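PDB 1E0C: sulfurtransferase from Azotobacter vinelandii, which probably catalyses the transfer of sulfur from thiosulfate to cyanide, as a rhodanese built of two related domains. Local coordinates for residues P8-P13 / Y112-L117; L25-L30 / G39-A44; A82-Y87 / I105-Y110. All blocks are in the same frame, centred on the assembly; numbering follows the deposited sequence.

Contact 1: P8-P13 / Y112-L117; sequences PLVIEP and YLNGGL
Val10 and Ile11 pair with Tyr112 and Leu113 as parallel strands, at one margin of the five-stranded sheet of the N-terminal rhodanese module. Strand 10-11 is outermost on this side. Three backbone bonds fix the register: Tyr112 N to Leu9 O at 2.8 Å, Ile11 N to Tyr112 O at 2.8 Å, and Asn114 N to Ile11 O at 2.8 Å. The oxygen of Tyr112 also receives a C-H contact from Val10 CA. Side chains alternate between the two faces. Val10 and Tyr112 lie side by side and point the same way, with Val10 CG2 at the edge of the phenol ring, 4.1 Å from Tyr112 CD2. Ile11 and Leu113 belong to the other face. There Leu113 CD1 meets the Pro13 ring, 3.5 Å from Pro13 N, the side chains crossing at about a right angle.

This is the rhodanese fold, an alpha/beta sheet with helices packed on it, and here one face meets the second module. Leu9 and Tyr112 touch Leu241 of helix 235-245, and Val10 and Tyr112 rest on Ile207.

Asn114 ends the pairing. Its CG lies roughly opposite its backbone N (chi1 -152°), which lays the amide against Val10 CG1, 3.4 Å from Asn114 CG. ND2 then donates to Glu12 OE2 at 3.0 Å, almost straight at 176°. OE2 is met on its syn side but somewhat out of the carboxylate plane; amide and carboxylate planes are 70° apart. Glu12 folds at chi2 to bring its carboxylate here, and its other oxygen, OE1, forms a salt bridge with Arg206. Asn114 OD1 accepts from Ile207 N, and this leaves the amide held at both ends. A type II turn from Leu113 to Gly116 then leads into helix 116-122.

Contact 2: L25-L30 / G39-A44; sequences LILVDL and GHIPGA
The carboxylate of Asp29 and the imidazole of His40 stand nearly square to each other, their planes 87° apart. They do not meet by their polar ends: Asp29 OD2 touches the His40 CB carbon at 3.5 Å. The His40 ring is stacked with Tyr36, and its ND1 is bonded to Tyr36 O. Both Asp29 oxygens have partners: OD1 the Thr31 hydroxyl, OD2 a water at 2.8 Å that also donates to Gly39 O.

Leu27 does most of the apolar work. Its CG is swung away from its backbone N (chi1 177°), which carries the branched end over the loop. The Leu27 and Ile41 side chains cross at about a right angle, with Leu27 CD2 3.6 Å from Ile41 CG2 and also close to Pro42 O. Leu27 CG packs on Ala44 CB at 3.8 Å, and Asp29 CB meets the same methyl from further along the strand. With an alanine at Leu27, Ile41 CG2 and Ala44 CB are likely to lose the methyl and branch carbon they pack on, opening a gap between strand and turn.

Between these two segments the backbones are linked through water. Leu27 N donates to a water at 2.9 Å, and that water donates to Gly43 O at 2.8 Å. Leu27 O is approached by Ala44 CA at 3.4 Å, a C-H contact. The Leu27 backbone bonds directly to Arg45, just past Ala44. The loop keeps its own shape by a type II turn from Ile41 to Ala44, in which Ala44 N bonds to Ile41 O. Gly43 has the backbone angles that call for glycine.

The loop lies between helix 33-38 and strand 45-46. Tyr36 and the His-Ile-Pro-Gly-Ala run fit the conserved signature found near the start of rhodanese domains.

Contact 3: A82-Y87 / I105-Y110; sequences AVYVVY and IGQQRY
The parallel bridge of Tyr84 with Tyr110 closes a beta-alpha-beta crossover: strand 83-87, helix 93-104, then strand 110-113 beside the first. Tyr84 N donates to Arg109 O at 3.2 Å. In return Tyr84 O faces the CA of Tyr110 at 3.1 Å, a C-H contact. The CB atoms of Tyr84 and Tyr110 touch on the same face of the sheet, at 3.9 Å.

Gln107 ties the incoming loop to the strand start. Its chain bends at chi2 (66°), which brings the amide up to the rim of the Tyr84 ring. NE2 lies in the ring plane at this edge, 3.6 Å from Tyr84 CD1, and ring and amide are turned 69° apart. NE2 makes two bonds. The one to Arg109 O is 2.8 Å and nearly straight at 174°. The one to Ala82 O is 2.9 Å and more bent, with the donor above the carbonyl plane. Arg109 O is therefore gripped by two donors, Gln107 NE2 and Tyr84 N. Arg109 CB packs on Val83 CG2 at 4.1 Å, while its guanidinium leads away.

Helix 93-104 finishes just before this loop in a Schellman motif at Gly106. Its residue Leu102 touches both tyrosines, and Asp103 bonds to Tyr110 OH. On the other flank of strand 83-87 runs strand 25-29, whose Ile26 packs on Ala82 and Tyr84.

How the contacts relate
All three contacts involve strands of one parallel sheet, with centres 12 to 13 Å apart; contacts 2 and 3 set loops against it. Contacts 2 and 3 follow one another along the chain, and both are nested in the loop that contact 1 closes. Strand 83-87 lies between strands 110-113 and 25-29: Leu113 N meets Val86 O at 3.1 Å, and Val28 N meets Val85 O at 2.8 Å. Tyr87 OH joins Ile41 N and, weakly, Asp29 OD2. Contacts 1 and 2 pack directly, Leu113 CD2 on Ile41 CD1 at 3.5 Å. The persulfide-bearing Cys230 belongs to the other rhodanese-like domain, which contact 1 touches through helix 235-245 and strand 206-207.

Contact 1: P8-P13 / Y112-L117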
loop_
_atom_site.group_PDB
_atom_site.type_symbol
_atom_site.label_atom_id
_atom_site.label_comp_id
_atom_site.label_asym_id
_atom_site.label_seq_id
_atom_site.Cartn_x
_atom_site.Cartn_y
_atom_site.Cartn_z
ATOM N N PRO A 8 17.108 -2.865 -1.523
ATOM C CA PRO A 8 16.258 -1.689 -1.401
ATOM C C PRO A 8 14.831 -2.146 -1.097
ATOM O O PRO A 8 14.546 -3.352 -1.119
ATOM C CB PRO A 8 16.322 -1.056 -2.784
ATOM C CG PRO A 8 16.592 -2.188 -3.712
ATOM C CD PRO A 8 17.353 -3.224 -2.937
ATOM N N LEU A 9 13.948 -1.179 -0.901
ATOM C CA LEU A 9 12.562 -1.525 -0.554
ATOM C C LEU A 9 11.921 -2.361 -1.647
ATOM O O LEU A 9 11.299 -3.393 -1.381
ATOM C CB LEU A 9 11.764 -0.244 -0.327
ATOM C CG LEU A 9 10.432 -0.364 0.412
ATOM C CD1 LEU A 9 9.945 1.023 0.835
ATOM C CD2 LEU A 9 9.384 -1.046 -0.450
ATOM N N VAL A 10 12.005 -1.878 -2.884
ATOM C CA VAL A 10 11.409 -2.589 -4.018
ATOM C C VAL A 10 12.411 -3.594 -4.569
ATOM O O VAL A 10 13.534 -3.217 -4.920
ATOM C CB VAL A 10 10.972 -1.606 -5.113
ATOM C CG1 VAL A 10 10.519 -2.328 -6.369
ATOM C CG2 VAL A 10 9.868 -0.686 -4.592
ATOM N N ILE A 11 12.087 -4.882 -4.450
ATOM C CA ILE A 11 13.007 -5.921 -4.919
ATOM C C ILE A 11 12.431 -6.646 -6.115
ATOM O O ILE A 11 11.241 -6.555 -6.407
ATOM C CB ILE A 11 13.329 -6.914 -3.784
ATOM C CG1 ILE A 11 12.097 -7.765 -3.458
ATOM C CG2 ILE A 11 13.782 -6.139 -2.552
ATOM C CD1 ILE A 11 12.346 -8.792 -2.360
ATOM N N GLU A 12 13.273 -7.389 -6.842
ATOM C CA GLU A 12 12.784 -8.099 -8.021
ATOM C C GLU A 12 12.506 -9.564 -7.674
ATOM O O GLU A 12 13.013 -10.084 -6.683
ATOM C CB GLU A 12 13.860 -8.023 -9.123
ATOM C CG GLU A 12 14.170 -6.586 -9.554
ATOM C CD GLU A 12 13.004 -5.941 -10.277
ATOM O OE1 GLU A 12 12.287 -6.666 -10.993
ATOM O OE2 GLU A 12 12.778 -4.717 -10.142
ATOM N N PRO A 13 11.746 -10.232 -8.516
ATOM C CA PRO A 13 11.458 -11.652 -8.354
ATOM C C PRO A 13 12.709 -12.475 -8.133
ATOM O O PRO A 13 12.729 -13.367 -7.279
ATOM C CB PRO A 13 10.754 -12.016 -9.652
ATOM C CG PRO A 13 10.049 -10.749 -10.041
ATOM C CD PRO A 13 11.043 -9.660 -9.694
ATOM N N TYR A 112 8.785 -4.673 -1.058
ATOM C CA TYR A 112 7.730 -4.881 -2.023
ATOM C C TYR A 112 8.298 -5.672 -3.208
ATOM O O TYR A 112 9.383 -5.339 -3.687
ATOM C CB TYR A 112 7.214 -3.539 -2.580
ATOM C CG TYR A 112 6.296 -3.726 -3.767
ATOM C CD1 TYR A 112 5.146 -4.490 -3.648
ATOM C CD2 TYR A 112 6.574 -3.148 -5.005
ATOM C CE1 TYR A 112 4.280 -4.674 -4.700
ATOM C CE2 TYR A 112 5.710 -3.325 -6.069
ATOM C CZ TYR A 112 4.570 -4.089 -5.920
ATOM O OH TYR A 112 3.714 -4.288 -6.972
ATOM N N LEU A 113 7.590 -6.724 -3.596
ATOM C CA LEU A 113 8.007 -7.490 -4.774
ATOM C C LEU A 113 7.540 -6.743 -6.026
ATOM O O LEU A 113 6.348 -6.669 -6.314
ATOM C CB LEU A 113 7.367 -8.887 -4.764
ATOM C CG LEU A 113 7.643 -9.720 -6.026
ATOM C CD1 LEU A 113 9.146 -9.967 -6.151
ATOM C CD2 LEU A 113 6.886 -11.040 -5.974
ATOM N N ASN A 114 8.493 -6.160 -6.748
ATOM C CA ASN A 114 8.149 -5.357 -7.925
ATOM C C ASN A 114 7.316 -6.117 -8.932
ATOM O O ASN A 114 7.733 -7.164 -9.440
ATOM C CB ASN A 114 9.448 -4.858 -8.579
ATOM C CG ASN A 114 9.234 -3.549 -9.324
ATOM O OD1 ASN A 114 8.157 -2.966 -9.266
ATOM N ND2 ASN A 114 10.270 -3.087 -10.015
ATOM N N GLY A 115 6.107 -5.641 -9.221
ATOM C CA GLY A 115 5.220 -6.308 -10.160
ATOM C C GLY A 115 4.503 -7.507 -9.534
ATOM O O GLY A 115 3.694 -8.166 -10.192
ATOM N N GLY A 116 4.795 -7.789 -8.274
ATOM C CA GLY A 116 4.127 -8.843 -7.534
ATOM C C GLY A 116 4.036 -10.153 -8.298
ATOM O O GLY A 116 4.967 -10.603 -8.966
ATOM N N LEU A 117 2.882 -10.808 -8.189
ATOM C CA LEU A 117 2.695 -12.104 -8.854
ATOM C C LEU A 117 2.733 -11.976 -10.364
ATOM O O LEU A 117 3.057 -12.931 -11.075
ATOM C CB LEU A 117 1.363 -12.719 -8.400
ATOM C CG LEU A 117 1.125 -14.166 -8.859
ATOM C CD1 LEU A 117 2.007 -15.121 -8.066
ATOM C CD2 LEU A 117 -0.343 -14.531 -8.670
#

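Contact 2: L25-L30 / G39-A44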
loop_
_atom_site.group_PDB
_atom_site.type_symbol
_atom_site.label_atom_id
_atom_site.label_comp_id
_atom_site.label_asym_id
_atom_site.label_seq_id
_atom_site.Cartn_x
_atom_site.Cartn_y
_atom_site.Cartn_z
ATOM N N LEU A 25 11.923 -14.508 6.869
ATOM C CA LEU A 25 10.989 -14.043 5.856
ATOM C C LEU A 25 9.538 -14.310 6.225
ATOM O O LEU A 25 9.122 -15.443 6.481
ATOM C CB LEU A 25 11.293 -14.709 4.510
ATOM C CG LEU A 25 10.299 -14.440 3.377
ATOM C CD1 LEU A 25 10.267 -12.947 3.041
ATOM C CD2 LEU A 25 10.686 -15.251 2.147
ATOM N N ILE A 26 8.747 -13.241 6.183
ATOM C CA ILE A 26 7.298 -13.357 6.235
ATOM C C ILE A 26 6.772 -12.857 4.878
ATOM O O ILE A 26 6.812 -11.660 4.614
ATOM C CB ILE A 26 6.642 -12.573 7.377
ATOM C CG1 ILE A 26 7.179 -13.048 8.731
ATOM C CG2 ILE A 26 5.125 -12.768 7.305
ATOM C CD1 ILE A 26 6.468 -12.458 9.933
ATOM N N LEU A 27 6.437 -13.795 4.019
ATOM C CA LEU A 27 5.996 -13.501 2.656
ATOM C C LEU A 27 4.473 -13.414 2.631
ATOM O O LEU A 27 3.771 -14.361 2.978
ATOM C CB LEU A 27 6.490 -14.596 1.721
ATOM C CG LEU A 27 6.081 -14.543 0.254
ATOM C CD1 LEU A 27 6.571 -13.237 -0.386
ATOM C CD2 LEU A 27 6.694 -15.730 -0.490
ATOM N N VAL A 28 3.979 -12.243 2.252
ATOM C CA VAL A 28 2.544 -11.968 2.315
ATOM C C VAL A 28 1.951 -11.789 0.927
ATOM O O VAL A 28 2.381 -10.951 0.141
ATOM C CB VAL A 28 2.292 -10.678 3.135
ATOM C CG1 VAL A 28 0.808 -10.379 3.230
ATOM C CG2 VAL A 28 2.939 -10.818 4.502
ATOM N N ASP A 29 0.930 -12.585 0.665
ATOM C CA ASP A 29 0.212 -12.588 -0.601
ATOM C C ASP A 29 -1.143 -11.913 -0.414
ATOM O O ASP A 29 -1.944 -12.356 0.407
ATOM C CB ASP A 29 0.034 -14.047 -1.025
ATOM C CG ASP A 29 -0.847 -14.328 -2.202
ATOM O OD1 ASP A 29 -1.978 -13.815 -2.274
ATOM O OD2 ASP A 29 -0.454 -15.161 -3.068
ATOM N N LEU A 30 -1.392 -10.829 -1.144
ATOM C CA LEU A 30 -2.708 -10.183 -1.064
ATOM C C LEU A 30 -3.381 -10.214 -2.428
ATOM O O LEU A 30 -3.797 -9.195 -2.983
ATOM C CB LEU A 30 -2.571 -8.749 -0.539
ATOM C CG LEU A 30 -1.943 -8.601 0.849
ATOM C CD1 LEU A 30 -0.566 -7.965 0.761
ATOM C CD2 LEU A 30 -2.858 -7.798 1.773
ATOM N N GLY A 39 -2.188 -21.044 -7.116
ATOM C CA GLY A 39 -0.735 -21.167 -6.994
ATOM C C GLY A 39 -0.141 -19.853 -6.499
ATOM O O GLY A 39 -0.463 -18.794 -7.038
ATOM N N HIS A 40 0.615 -19.918 -5.412
ATOM C CA HIS A 40 1.212 -18.717 -4.838
ATOM C C HIS A 40 2.723 -18.861 -4.799
ATOM O O HIS A 40 3.256 -19.950 -5.029
ATOM C CB HIS A 40 0.627 -18.416 -3.460
ATOM C CG HIS A 40 0.624 -19.596 -2.530
ATOM N ND1 HIS A 40 -0.495 -20.380 -2.353
ATOM C CD2 HIS A 40 1.581 -20.109 -1.726
ATOM C CE1 HIS A 40 -0.216 -21.349 -1.497
ATOM N NE2 HIS A 40 1.033 -21.209 -1.092
ATOM N N ILE A 41 3.420 -17.770 -4.482
ATOM C CA ILE A 41 4.882 -17.872 -4.337
ATOM C C ILE A 41 5.176 -18.741 -3.121
ATOM O O ILE A 41 4.494 -18.634 -2.098
ATOM C CB ILE A 41 5.479 -16.459 -4.175
ATOM C CG1 ILE A 41 5.142 -15.650 -5.451
ATOM C CG2 ILE A 41 6.985 -16.532 -3.973
ATOM C CD1 ILE A 41 5.636 -14.212 -5.373
ATOM N N PRO A 42 6.085 -19.695 -3.240
ATOM C CA PRO A 42 6.314 -20.673 -2.186
ATOM C C PRO A 42 6.528 -20.058 -0.822
ATOM O O PRO A 42 7.372 -19.181 -0.624
ATOM C CB PRO A 42 7.554 -21.431 -2.672
ATOM C CG PRO A 42 7.384 -21.399 -4.162
ATOM C CD PRO A 42 6.907 -19.981 -4.446
ATOM N N GLY A 43 5.729 -20.501 0.158
ATOM C CA GLY A 43 5.887 -20.011 1.525
ATOM C C GLY A 43 5.021 -18.784 1.797
ATOM O O GLY A 43 4.946 -18.317 2.939
ATOM N N ALA A 44 4.345 -18.283 0.767
ATOM C CA ALA A 44 3.499 -17.103 0.943
ATOM C C ALA A 44 2.303 -17.418 1.848
ATOM O O ALA A 44 1.738 -18.510 1.804
ATOM C CB ALA A 44 2.959 -16.599 -0.388
HETATM O O HOH W 1 6.175 -16.599 4.776
HETATM O O HOH W 2 -0.736 -16.024 -5.720
#

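Contact 3: A82-Y87 / I105-Y110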
loop_
_atom_site.group_PDB
_atom_site.type_symbol
_atom_site.label_atom_id
_atom_site.label_comp_id
_atom_site.label_asym_id
_atom_site.label_seq_id
_atom_site.Cartn_x
_atom_site.Cartn_y
_atom_site.Cartn_z
ATOM N N ALA A 82 11.491 -10.476 12.061
ATOM C CA ALA A 82 10.767 -10.654 10.817
ATOM C C ALA A 82 11.183 -9.636 9.748
ATOM O O ALA A 82 11.365 -8.459 10.049
ATOM C CB ALA A 82 9.262 -10.488 11.037
ATOM N N VAL A 83 11.180 -10.114 8.516
ATOM C CA VAL A 83 11.321 -9.265 7.339
ATOM C C VAL A 83 10.171 -9.618 6.391
ATOM O O VAL A 83 10.042 -10.766 5.972
ATOM C CB VAL A 83 12.648 -9.431 6.588
ATOM C CG1 VAL A 83 12.667 -8.468 5.394
ATOM C CG2 VAL A 83 13.843 -9.137 7.487
ATOM N N TYR A 84 9.286 -8.650 6.157
ATOM C CA TYR A 84 8.135 -8.900 5.312
ATOM C C TYR A 84 8.495 -8.638 3.845
ATOM O O TYR A 84 9.228 -7.698 3.546
ATOM C CB TYR A 84 6.958 -7.985 5.671
ATOM C CG TYR A 84 6.307 -8.340 6.994
ATOM C CD1 TYR A 84 6.897 -7.967 8.182
ATOM C CD2 TYR A 84 5.104 -9.045 7.020
ATOM C CE1 TYR A 84 6.313 -8.271 9.406
ATOM C CE2 TYR A 84 4.513 -9.350 8.237
ATOM C CZ TYR A 84 5.131 -8.993 9.408
ATOM O OH TYR A 84 4.541 -9.293 10.618
ATOM N N VAL A 85 8.030 -9.530 2.999
ATOM C CA VAL A 85 8.021 -9.293 1.554
ATOM C C VAL A 85 6.564 -9.373 1.115
ATOM O O VAL A 85 5.852 -10.294 1.528
ATOM C CB VAL A 85 8.874 -10.276 0.754
ATOM C CG1 VAL A 85 8.706 -10.019 -0.742
ATOM C CG2 VAL A 85 10.338 -10.113 1.151
ATOM N N VAL A 86 6.095 -8.326 0.448
ATOM C CA VAL A 86 4.664 -8.203 0.191
ATOM C C VAL A 86 4.366 -8.165 -1.294
ATOM O O VAL A 86 5.038 -7.453 -2.052
ATOM C CB VAL A 86 4.148 -6.893 0.842
ATOM C CG1 VAL A 86 2.636 -6.843 0.809
ATOM C CG2 VAL A 86 4.686 -6.752 2.260
ATOM N N TYR A 87 3.303 -8.845 -1.714
ATOM C CA TYR A 87 2.897 -8.781 -3.108
ATOM C C TYR A 87 1.402 -8.944 -3.304
ATOM O O TYR A 87 0.688 -9.477 -2.459
ATOM C CB TYR A 87 3.642 -9.827 -3.938
ATOM C CG TYR A 87 3.211 -11.263 -3.741
ATOM C CD1 TYR A 87 3.837 -12.063 -2.794
ATOM C CD2 TYR A 87 2.244 -11.835 -4.556
ATOM C CE1 TYR A 87 3.469 -13.391 -2.629
ATOM C CE2 TYR A 87 1.882 -13.169 -4.415
ATOM C CZ TYR A 87 2.502 -13.928 -3.444
ATOM O OH TYR A 87 2.168 -15.261 -3.310
ATOM N N ILE A 105 1.972 -0.622 12.385
ATOM C CA ILE A 105 2.363 -1.450 13.525
ATOM C C ILE A 105 3.811 -1.292 13.923
ATOM O O ILE A 105 4.291 -1.952 14.852
ATOM C CB ILE A 105 2.002 -2.928 13.323
ATOM C CG1 ILE A 105 2.946 -3.609 12.328
ATOM C CG2 ILE A 105 0.556 -3.044 12.862
ATOM C CD1 ILE A 105 2.796 -5.126 12.328
ATOM N N GLY A 106 4.543 -0.386 13.274
ATOM C CA GLY A 106 5.908 -0.088 13.673
ATOM C C GLY A 106 6.925 -1.066 13.108
ATOM O O GLY A 106 8.069 -1.082 13.576
ATOM N N GLN A 107 6.517 -1.900 12.157
ATOM C CA GLN A 107 7.488 -2.830 11.548
ATOM C C GLN A 107 8.484 -2.026 10.709
ATOM O O GLN A 107 8.055 -1.273 9.831
ATOM C CB GLN A 107 6.754 -3.823 10.650
ATOM C CG GLN A 107 7.652 -4.701 9.794
ATOM C CD GLN A 107 8.498 -5.661 10.604
ATOM O OE1 GLN A 107 8.233 -5.932 11.778
ATOM N NE2 GLN A 107 9.537 -6.219 9.988
ATOM N N GLN A 108 9.776 -2.266 10.908
ATOM C CA GLN A 108 10.772 -1.503 10.155
ATOM C C GLN A 108 11.241 -2.200 8.894
ATOM O O GLN A 108 11.549 -1.540 7.896
ATOM C CB GLN A 108 11.971 -1.201 11.064
ATOM C CG GLN A 108 11.570 -0.626 12.413
ATOM C CD GLN A 108 11.638 0.888 12.433
ATOM O OE1 GLN A 108 10.648 1.569 12.174
ATOM N NE2 GLN A 108 12.817 1.419 12.737
ATOM N N ARG A 109 11.389 -3.524 8.930
ATOM C CA ARG A 109 11.970 -4.231 7.789
ATOM C C ARG A 109 10.945 -4.859 6.886
ATOM O O ARG A 109 10.191 -5.750 7.270
ATOM C CB ARG A 109 12.990 -5.266 8.326
ATOM C CG ARG A 109 14.003 -4.525 9.193
ATOM C CD ARG A 109 15.073 -5.396 9.804
ATOM N NE ARG A 109 16.197 -4.564 10.242
ATOM C CZ ARG A 109 17.053 -4.866 11.204
ATOM N NH1 ARG A 109 16.953 -6.016 11.857
ATOM N NH2 ARG A 109 18.034 -4.024 11.511
ATOM N N TYR A 110 10.885 -4.365 5.644
ATOM C CA TYR A 110 9.957 -4.901 4.667
ATOM C C TYR A 110 10.357 -4.512 3.246
ATOM O O TYR A 110 11.167 -3.620 3.004
ATOM C CB TYR A 110 8.517 -4.477 4.928
ATOM C CG TYR A 110 8.321 -2.983 5.061
ATOM C CD1 TYR A 110 8.438 -2.149 3.957
ATOM C CD2 TYR A 110 8.012 -2.418 6.291
ATOM C CE1 TYR A 110 8.261 -0.783 4.086
ATOM C CE2 TYR A 110 7.835 -1.049 6.428
ATOM C CZ TYR A 110 7.952 -0.243 5.314
ATOM O OH TYR A 110 7.784 1.120 5.435
#